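PDB 3PPE: vascular endothelial cadherin from Gallus gallus, which mediates calcium-dependent, mainly homophilic adhesion between endothelial cells, seen here as its two outermost extracellular cadherin domains, EC1 and EC2. Local coordinates for residues Trp4-Ile9 against Ile91-Asp96; His19-Leu24 against Gly53-Phe58. One frame throughout, in Å; residues are numbered along the deposited sequence. Where two conformers were deposited one is given.

Both contacts lie in EC1, the first cadherin domain of the chain. From the N terminus, segment 4-9 comes first and pairs with 91-96, so contact 1 closes a long loop of 81 residues, 36 of them in strands. Inside that loop the chain forms contact 2, where 19-24 meets 53-58 across 28 residues; the two nest and do not cross. Contact 1 puts strand 6-10 at the edge of the mixed sheet, and contact 2 pairs two strands of the antiparallel sheet that packs against it. Their centres are about 11 Å apart, and side chains join them: M7 CE lies 3.7 Å from L24 CD2, and I9, in the conformer given, packs on A57.

Contact 1: residues Trp4-Ile9 against Ile91-Asp96; sequences WNRMHI and IIKVSD. With CA (calcium ion), chain E.
N5 O meets the other strand first, accepting I91 N at 3.2 Å and, from the opposite face of its carbonyl plane, R6 NH1 at 3.0 Å. R6 lies alongside I91, and I91 CD1 sits over one face of the guanidinium, 3.7 Å from R6 CZ. A bend at chi2 (-78°) swings the R6 chain back, where NH1 can reach N5 O. Were R6 cut back to alanine, N5 O would probably keep the I91 N bond but lose the one from NH1, and I91 CD1 would lose the flat group it packs on. M7 bonds through both backbone polar atoms, its N to I91 O and its O to K93 N, the latter at 2.7 Å and almost straight (177°). Its CB rests on I92 CG1. H8 lies beside K93 on the face that also carries R6 and I91, with H8 CD2 3.5 Å from K93 CB. I9 completes the parallel pairing: its N bonds to K93 O, its O accepts S95 N at 2.8 Å, and, in the conformer given, CG2 packs on I92 CG2. Just beyond, D96 OD2 binds a calcium ion at 2.3 Å, with E11, E64, I97, D99 and D132. Strand 91-95 is flanked on its other edge by strand 68-77, while M7, I9 and I92 face V21 of strand 19-23; W4 hydrogen-bonds S88 of the second subunit.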
ATOM      1  N   TRP A   4     -12.974   4.907   7.004  1.00 17.48           N
ATOM      2  CA  TRP A   4     -11.738   5.447   6.453  1.00 17.27           C
ATOM      3  C   TRP A   4     -10.524   5.232   7.390  1.00 16.33           C
ATOM      4  O   TRP A   4      -9.395   5.294   6.939  1.00 15.90           O
ATOM      5  CB  TRP A   4     -11.917   6.939   6.140  1.00 17.40           C
ATOM      6  CG  TRP A   4     -12.715   7.227   4.904  1.00 18.12           C
ATOM      7  CD1 TRP A   4     -13.975   7.781   4.847  1.00 19.07           C
ATOM      8  CD2 TRP A   4     -12.307   7.013   3.541  1.00 15.53           C
ATOM      9  NE1 TRP A   4     -14.368   7.910   3.525  1.00 18.17           N
ATOM     10  CE2 TRP A   4     -13.371   7.439   2.710  1.00 18.92           C
ATOM     11  CE3 TRP A   4     -11.148   6.498   2.940  1.00 20.93           C
ATOM     12  CZ2 TRP A   4     -13.312   7.367   1.309  1.00 17.01           C
ATOM     13  CZ3 TRP A   4     -11.096   6.426   1.533  1.00 19.42           C
ATOM     14  CH2 TRP A   4     -12.179   6.856   0.751  1.00 18.55           C
ATOM     15  N   ASN A   5     -10.759   4.986   8.676  1.00 15.36           N
ATOM     16  CA  ASN A   5      -9.653   4.762   9.638  1.00 16.27           C
ATOM     17  C   ASN A   5      -9.143   3.323   9.648  1.00 15.98           C
ATOM     18  O   ASN A   5      -9.259   2.613  10.634  1.00 16.10           O
ATOM     19  CB  ASN A   5     -10.006   5.238  11.056  1.00 15.32           C
ATOM     20  CG  ASN A   5     -11.196   4.503  11.642  1.00 19.83           C
ATOM     21  OD1 ASN A   5     -12.143   4.121  10.921  1.00 21.06           O
ATOM     22  ND2 ASN A   5     -11.170   4.305  12.966  1.00 20.90           N
ATOM     23  N   ARG A   6      -8.587   2.925   8.517  1.00 16.96           N
ATOM     24  CA  ARG A   6      -8.172   1.576   8.240  1.00 17.28           C
ATOM     25  C   ARG A   6      -6.910   1.623   7.375  1.00 16.84           C
ATOM     26  O   ARG A   6      -6.756   2.509   6.533  1.00 15.52           O
ATOM     27  CB  ARG A   6      -9.233   0.857   7.406  1.00 17.88           C
ATOM     28  CG  ARG A   6     -10.546   0.568   8.092  1.00 22.50           C
ATOM     29  CD  ARG A   6     -10.446  -0.652   9.025  1.00 27.59           C
ATOM     30  NE  ARG A   6     -11.703  -0.921   9.719  1.00 27.64           N
ATOM     31  CZ  ARG A   6     -12.143  -0.269  10.803  1.00 29.62           C
ATOM     32  NH1 ARG A   6     -11.433   0.728  11.341  1.00 25.82           N
ATOM     33  NH2 ARG A   6     -13.315  -0.624  11.354  1.00 25.85           N
ATOM     34  N   MET A   7      -6.038   0.642   7.587  1.00 15.93           N
ATOM     35  CA  MET A   7      -4.934   0.369   6.675  1.00 14.79           C
ATOM     36  C   MET A   7      -5.063  -1.107   6.322  1.00 14.74           C
ATOM     37  O   MET A   7      -5.668  -1.874   7.066  1.00 14.86           O
ATOM     38  CB  MET A   7      -3.578   0.631   7.348  1.00 14.18           C
ATOM     39  CG  MET A   7      -3.383   2.081   7.814  1.00 15.80           C
ATOM     40  SD  MET A   7      -1.723   2.381   8.367  1.00 14.08           S
ATOM     41  CE  MET A   7      -1.901   4.071   8.935  1.00 12.65           C
ATOM     42  N   HIS A   8      -4.502  -1.497   5.179  1.00 14.49           N
ATOM     43  CA  HIS A   8      -4.602  -2.877   4.691  1.00 14.30           C
ATOM     44  C   HIS A   8      -3.243  -3.281   4.243  1.00 13.29           C
ATOM     45  O   HIS A   8      -2.545  -2.533   3.575  1.00 13.16           O
ATOM     46  CB  HIS A   8      -5.596  -3.011   3.507  1.00 14.22           C
ATOM     47  CG  HIS A   8      -6.949  -2.494   3.827  1.00 14.78           C
ATOM     48  ND1 HIS A   8      -7.266  -1.151   3.737  1.00 14.86           N
ATOM     49  CD2 HIS A   8      -8.048  -3.113   4.324  1.00 11.54           C
ATOM     50  CE1 HIS A   8      -8.510  -0.965   4.148  1.00 13.11           C
ATOM     51  NE2 HIS A   8      -9.005  -2.140   4.512  1.00 15.19           N
ATOM     52  N   ILE A   9      -2.884  -4.480   4.649  1.00 13.62           N
ATOM     53  CA  ILE A   9      -1.642  -5.112   4.214  0.50 12.81           C
ATOM     54  C   ILE A   9      -1.905  -6.594   3.921  1.00 13.77           C
ATOM     55  O   ILE A   9      -2.572  -7.283   4.673  1.00 12.94           O
ATOM     56  CB  ILE A   9      -0.482  -4.930   5.231  0.50 12.92           C
ATOM     57  CG1 ILE A   9       0.761  -5.715   4.779  0.50 12.52           C
ATOM     58  CG2 ILE A   9      -0.922  -5.280   6.675  0.50 11.86           C
ATOM     59  CD1 ILE A   9       2.060  -5.350   5.484  0.50 10.38           C
ATOM     60  N   ILE A  91      -7.616   0.578  12.519  1.00 13.03           N
ATOM     61  CA  ILE A  91      -7.373  -0.858  12.415  1.00 12.62           C
ATOM     62  C   ILE A  91      -6.489  -1.110  11.207  1.00 11.51           C
ATOM     63  O   ILE A  91      -6.707  -0.544  10.139  1.00 11.28           O
ATOM     64  CB  ILE A  91      -8.719  -1.657  12.348  1.00 11.72           C
ATOM     65  CG1 ILE A  91      -9.418  -1.586  13.723  1.00 14.01           C
ATOM     66  CG2 ILE A  91      -8.484  -3.111  11.880  1.00  9.44           C
ATOM     67  CD1 ILE A  91     -10.940  -2.081  13.787  1.00 14.72           C
ATOM     68  N   ILE A  92      -5.457  -1.921  11.415  1.00 11.21           N
ATOM     69  CA  ILE A  92      -4.673  -2.462  10.322  1.00 10.49           C
ATOM     70  C   ILE A  92      -5.311  -3.830  10.002  1.00 11.32           C
ATOM     71  O   ILE A  92      -5.293  -4.733  10.835  1.00 10.46           O
ATOM     72  CB  ILE A  92      -3.158  -2.624  10.705  1.00 10.29           C
ATOM     73  CG1 ILE A  92      -2.473  -1.244  10.939  1.00  6.94           C
ATOM     74  CG2 ILE A  92      -2.448  -3.364   9.554  1.00  7.58           C
ATOM     75  CD1 ILE A  92      -1.049  -1.366  11.533  1.00 10.08           C
ATOM     76  N   LYS A  93      -5.869  -3.956   8.802  1.00 13.15           N
ATOM     77  CA  LYS A  93      -6.553  -5.192   8.338  1.00 14.11           C
ATOM     78  C   LYS A  93      -5.573  -6.011   7.531  1.00 13.56           C
ATOM     79  O   LYS A  93      -4.889  -5.457   6.685  1.00 12.73           O
ATOM     80  CB  LYS A  93      -7.706  -4.806   7.406  1.00 14.81           C
ATOM     81  CG  LYS A  93      -8.863  -4.121   8.116  1.00 19.46           C
ATOM     82  CD  LYS A  93      -9.945  -5.132   8.508  1.00 23.61           C
ATOM     83  CE  LYS A  93     -11.068  -4.473   9.336  1.00 25.53           C
ATOM     84  NZ  LYS A  93     -12.015  -5.522   9.834  1.00 28.61           N
ATOM     85  N   VAL A  94      -5.491  -7.324   7.784  1.00 13.22           N
ATOM     86  CA  VAL A  94      -4.602  -8.207   6.984  1.00 12.71           C
ATOM     87  C   VAL A  94      -5.479  -8.787   5.874  1.00 12.82           C
ATOM     88  O   VAL A  94      -6.441  -9.503   6.163  1.00 12.73           O
ATOM     89  CB  VAL A  94      -3.959  -9.347   7.839  1.00 12.32           C
ATOM     90  CG1 VAL A  94      -2.943 -10.227   7.007  1.00 12.80           C
ATOM     91  CG2 VAL A  94      -3.236  -8.743   9.101  1.00 12.99           C
ATOM     92  N   SER A  95      -5.133  -8.489   4.630  1.00 12.33           N
ATOM     93  CA  SER A  95      -5.905  -8.887   3.441  1.00 13.04           C
ATOM     94  C   SER A  95      -5.575 -10.329   3.094  1.00 12.32           C
ATOM     95  O   SER A  95      -4.427 -10.705   3.042  1.00 12.48           O
ATOM     96  CB  SER A  95      -5.544  -7.999   2.240  1.00 12.78           C
ATOM     97  OG  SER A  95      -5.666  -6.633   2.606  1.00 18.71           O
ATOM     98  N   ASP A  96      -6.615 -11.120   2.852  1.00 12.81           N
ATOM     99  CA  ASP A  96      -6.509 -12.557   2.633  1.00 12.67           C
ATOM    100  C   ASP A  96      -5.911 -12.928   1.277  1.00 12.56           C
ATOM    101  O   ASP A  96      -6.335 -12.411   0.254  1.00 13.65           O
ATOM    102  CB  ASP A  96      -7.929 -13.156   2.706  1.00 11.83           C
ATOM    103  CG  ASP A  96      -7.925 -14.671   2.798  1.00 12.39           C
ATOM    104  OD1 ASP A  96      -8.715 -15.313   2.066  1.00 15.90           O
ATOM    105  OD2 ASP A  96      -7.150 -15.239   3.597  1.00  7.70           O
TER
HETATM  106 CA    CA E 403      -5.518 -16.905   3.578  1.00 12.25          CA

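Contact 2: residues His19-Leu24 against Gly53-Phe58; sequences HHVGKL and GDIYAF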
ATOM      1  N   HIS A  19       7.661  -4.158   5.040  1.00 14.05           N
ATOM      2  CA  HIS A  19       6.595  -3.984   4.038  1.00 13.91           C
ATOM      3  C   HIS A  19       5.684  -2.825   4.377  1.00 13.53           C
ATOM      4  O   HIS A  19       5.228  -2.698   5.486  1.00 13.13           O
ATOM      5  CB  HIS A  19       5.755  -5.269   3.921  1.00 13.72           C
ATOM      6  CG  HIS A  19       6.551  -6.493   3.560  1.00 14.05           C
ATOM      7  ND1 HIS A  19       6.329  -7.716   4.152  1.00 12.65           N
ATOM      8  CD2 HIS A  19       7.588  -6.673   2.695  1.00 14.60           C
ATOM      9  CE1 HIS A  19       7.172  -8.606   3.657  1.00 13.34           C
ATOM     10  NE2 HIS A  19       7.964  -7.994   2.784  1.00 13.62           N
ATOM     11  N   HIS A  20       5.402  -1.998   3.399  1.00 14.78           N
ATOM     12  CA  HIS A  20       4.647  -0.786   3.625  1.00 15.56           C
ATOM     13  C   HIS A  20       3.195  -1.140   3.907  1.00 15.46           C
ATOM     14  O   HIS A  20       2.559  -1.889   3.137  1.00 15.12           O
ATOM     15  CB  HIS A  20       4.719   0.143   2.418  1.00 15.54           C
ATOM     16  CG  HIS A  20       4.047   1.466   2.650  1.00 18.52           C
ATOM     17  ND1 HIS A  20       4.552   2.415   3.510  1.00 22.55           N
ATOM     18  CD2 HIS A  20       2.896   1.986   2.167  1.00 22.46           C
ATOM     19  CE1 HIS A  20       3.775   3.481   3.509  1.00 20.21           C
ATOM     20  NE2 HIS A  20       2.756   3.245   2.712  1.00 23.71           N
ATOM     21  N   VAL A  21       2.695  -0.611   5.027  1.00 14.86           N
ATOM     22  CA  VAL A  21       1.320  -0.858   5.492  1.00 14.54           C
ATOM     23  C   VAL A  21       0.392   0.278   5.048  1.00 14.67           C
ATOM     24  O   VAL A  21      -0.674   0.030   4.516  1.00 14.69           O
ATOM     25  CB  VAL A  21       1.248  -1.024   7.036  1.00 14.40           C
ATOM     26  CG1 VAL A  21      -0.240  -1.115   7.527  1.00 14.28           C
ATOM     27  CG2 VAL A  21       2.044  -2.267   7.477  1.00 13.98           C
ATOM     28  N   GLY A  22       0.775   1.523   5.316  1.00 13.56           N
ATOM     29  CA  GLY A  22      -0.099   2.655   5.032  1.00 13.80           C
ATOM     30  C   GLY A  22       0.484   3.921   5.632  1.00 14.19           C
ATOM     31  O   GLY A  22       1.652   3.931   6.046  1.00 14.17           O
ATOM     32  N   LYS A  23      -0.309   4.987   5.700  1.00 14.13           N
ATOM     33  CA  LYS A  23       0.245   6.259   6.163  1.00 15.21           C
ATOM     34  C   LYS A  23      -0.709   7.015   7.043  1.00 14.83           C
ATOM     35  O   LYS A  23      -1.864   7.167   6.708  1.00 15.20           O
ATOM     36  CB  LYS A  23       0.713   7.119   4.963  1.00 15.31           C
ATOM     37  CG  LYS A  23       1.484   8.388   5.350  1.00 16.84           C
ATOM     38  CD  LYS A  23       1.519   9.383   4.190  1.00 17.69           C
ATOM     39  CE  LYS A  23       1.985  10.790   4.646  1.00 22.39           C
ATOM     40  NZ  LYS A  23       1.220  11.512   5.780  1.00 22.23           N
ATOM     41  N   LEU A  24      -0.210   7.492   8.176  1.00 14.13           N
ATOM     42  CA  LEU A  24      -0.976   8.378   9.037  1.00 14.92           C
ATOM     43  C   LEU A  24      -0.876   9.805   8.550  1.00 16.02           C
ATOM     44  O   LEU A  24       0.174  10.201   8.068  1.00 15.83           O
ATOM     45  CB  LEU A  24      -0.415   8.320  10.467  1.00 13.93           C
ATOM     46  CG  LEU A  24      -0.545   6.978  11.211  1.00 13.93           C
ATOM     47  CD1 LEU A  24       0.265   7.092  12.521  1.00 12.94           C
ATOM     48  CD2 LEU A  24      -2.029   6.713  11.479  1.00 12.41           C
ATOM     49  N   GLY A  53       4.632   9.683   8.554  1.00 23.63           N
ATOM     50  CA  GLY A  53       3.521   8.960   9.146  1.00 20.72           C
ATOM     51  C   GLY A  53       3.360   7.568   8.569  1.00 18.60           C
ATOM     52  O   GLY A  53       2.382   6.878   8.854  1.00 16.86           O
ATOM     53  N   ASP A  54       4.326   7.155   7.755  1.00 16.80           N
ATOM     54  CA  ASP A  54       4.291   5.822   7.121  1.00 16.44           C
ATOM     55  C   ASP A  54       4.545   4.724   8.143  1.00 15.33           C
ATOM     56  O   ASP A  54       5.420   4.861   9.010  1.00 15.25           O
ATOM     57  CB  ASP A  54       5.319   5.697   5.988  1.00 16.57           C
ATOM     58  CG  ASP A  54       4.967   6.529   4.776  1.00 19.30           C
ATOM     59  OD1 ASP A  54       5.598   7.574   4.647  1.00 23.74           O
ATOM     60  OD2 ASP A  54       4.070   6.183   3.962  1.00 22.09           O
ATOM     61  N   ILE A  55       3.745   3.671   8.049  1.00 13.43           N
ATOM     62  CA  ILE A  55       3.834   2.514   8.923  1.00 12.57           C
ATOM     63  C   ILE A  55       4.267   1.366   8.055  1.00 12.06           C
ATOM     64  O   ILE A  55       3.788   1.217   6.921  1.00 11.18           O
ATOM     65  CB  ILE A  55       2.476   2.200   9.613  1.00 12.64           C
ATOM     66  CG1 ILE A  55       2.091   3.375  10.522  1.00 13.13           C
ATOM     67  CG2 ILE A  55       2.551   0.862  10.414  1.00 11.24           C
ATOM     68  CD1 ILE A  55       0.817   3.125  11.323  1.00 14.19           C
ATOM     69  N   TYR A  56       5.237   0.621   8.561  1.00 12.23           N
ATOM     70  CA  TYR A  56       5.754  -0.569   7.902  1.00 13.19           C
ATOM     71  C   TYR A  56       5.585  -1.766   8.802  1.00 12.44           C
ATOM     72  O   TYR A  56       5.559  -1.611  10.023  1.00 12.84           O
ATOM     73  CB  TYR A  56       7.237  -0.382   7.566  1.00 14.30           C
ATOM     74  CG  TYR A  56       7.472   0.401   6.299  1.00 15.18           C
ATOM     75  CD1 TYR A  56       7.396   1.781   6.292  1.00 17.48           C
ATOM     76  CD2 TYR A  56       7.811  -0.242   5.117  1.00 15.93           C
ATOM     77  CE1 TYR A  56       7.611   2.507   5.128  1.00 18.34           C
ATOM     78  CE2 TYR A  56       8.039   0.473   3.953  1.00 16.19           C
ATOM     79  CZ  TYR A  56       7.923   1.831   3.959  1.00 17.88           C
ATOM     80  OH  TYR A  56       8.166   2.535   2.790  1.00 20.77           O
ATOM     81  N   ALA A  57       5.478  -2.945   8.192  1.00 11.33           N
ATOM     82  CA  ALA A  57       5.433  -4.217   8.906  1.00 11.30           C
ATOM     83  C   ALA A  57       6.798  -4.892   8.831  1.00 11.39           C
ATOM     84  O   ALA A  57       7.409  -4.956   7.759  1.00 10.37           O
ATOM     85  CB  ALA A  57       4.354  -5.165   8.263  1.00 11.69           C
ATOM     86  N   PHE A  58       7.225  -5.455   9.961  1.00 12.53           N
ATOM     87  CA  PHE A  58       8.580  -6.017  10.111  1.00 14.27           C
ATOM     88  C   PHE A  58       8.588  -7.537  10.297  1.00 15.34           C
ATOM     89  O   PHE A  58       9.620  -8.131  10.601  1.00 14.82           O
ATOM     90  CB  PHE A  58       9.346  -5.296  11.233  1.00 12.38           C
ATOM     91  CG  PHE A  58       9.818  -3.938  10.825  1.00 14.44           C
ATOM     92  CD1 PHE A  58       8.921  -2.879  10.727  1.00 13.07           C
ATOM     93  CD2 PHE A  58      11.144  -3.717  10.480  1.00 12.50           C
ATOM     94  CE1 PHE A  58       9.346  -1.622  10.309  1.00 15.41           C
ATOM     95  CE2 PHE A  58      11.566  -2.452  10.073  1.00 15.84           C
ATOM     96  CZ  PHE A  58      10.666  -1.409   9.988  1.00 14.09           C
TER
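H20 and Y56 make an edge-to-face aromatic pair across a non-hydrogen-bonded position of the two strands. Their planes stand at 69° with centroids 4.9 Å apart, and the imidazole turns its edge to the phenol, placing H20 ND1 over the Y56 face, 3.5 Å from Y56 CZ. With CG of H20 trans to the backbone N (chi1 -175°), the imidazole reaches across to Y56, while H20 CA adds a CH-pi contact over the same ring. Beside this pair, D54 faces K23 at another non-hydrogen-bonded position, D54 CA lying 4.2 Å from K23 CA. I55 and A57 lie on the opposite face from Y56, where V21 CG2 touches A57 CB at 3.8 Å and L24 CG meets I55 CD1.

The backbone sets these positions. H19 and A57 exchange two hydrogen bonds, the shorter from A57 N to H19 O at 2.7 Å. I55 O then takes V21 N at 2.9 Å and, weakly, G22 N at 3.4 Å, while I55 N returns a bond to G22 O. At the far end L24 N donates to G53 O, arriving well above the carbonyl plane. G53 has positive phi (102°), and a CB there would clash with L24 O. K23 bends at chi4 to bring NZ to L24 O; the ammonium also bonds D52 O and T25 OG1. Farther out, F46 of strand 46-49 packs on V21, I55 and A57.

V21 and G22 both opposite I55 define a classic beta bulge, shifting the register by one in an antiparallel pair. That pair belongs to one sheet of the Greek-key beta sandwich typical of cadherin EC domains, and L24, packed against W4 of the second subunit, lies at the domain-swapped dimer interface of this protein.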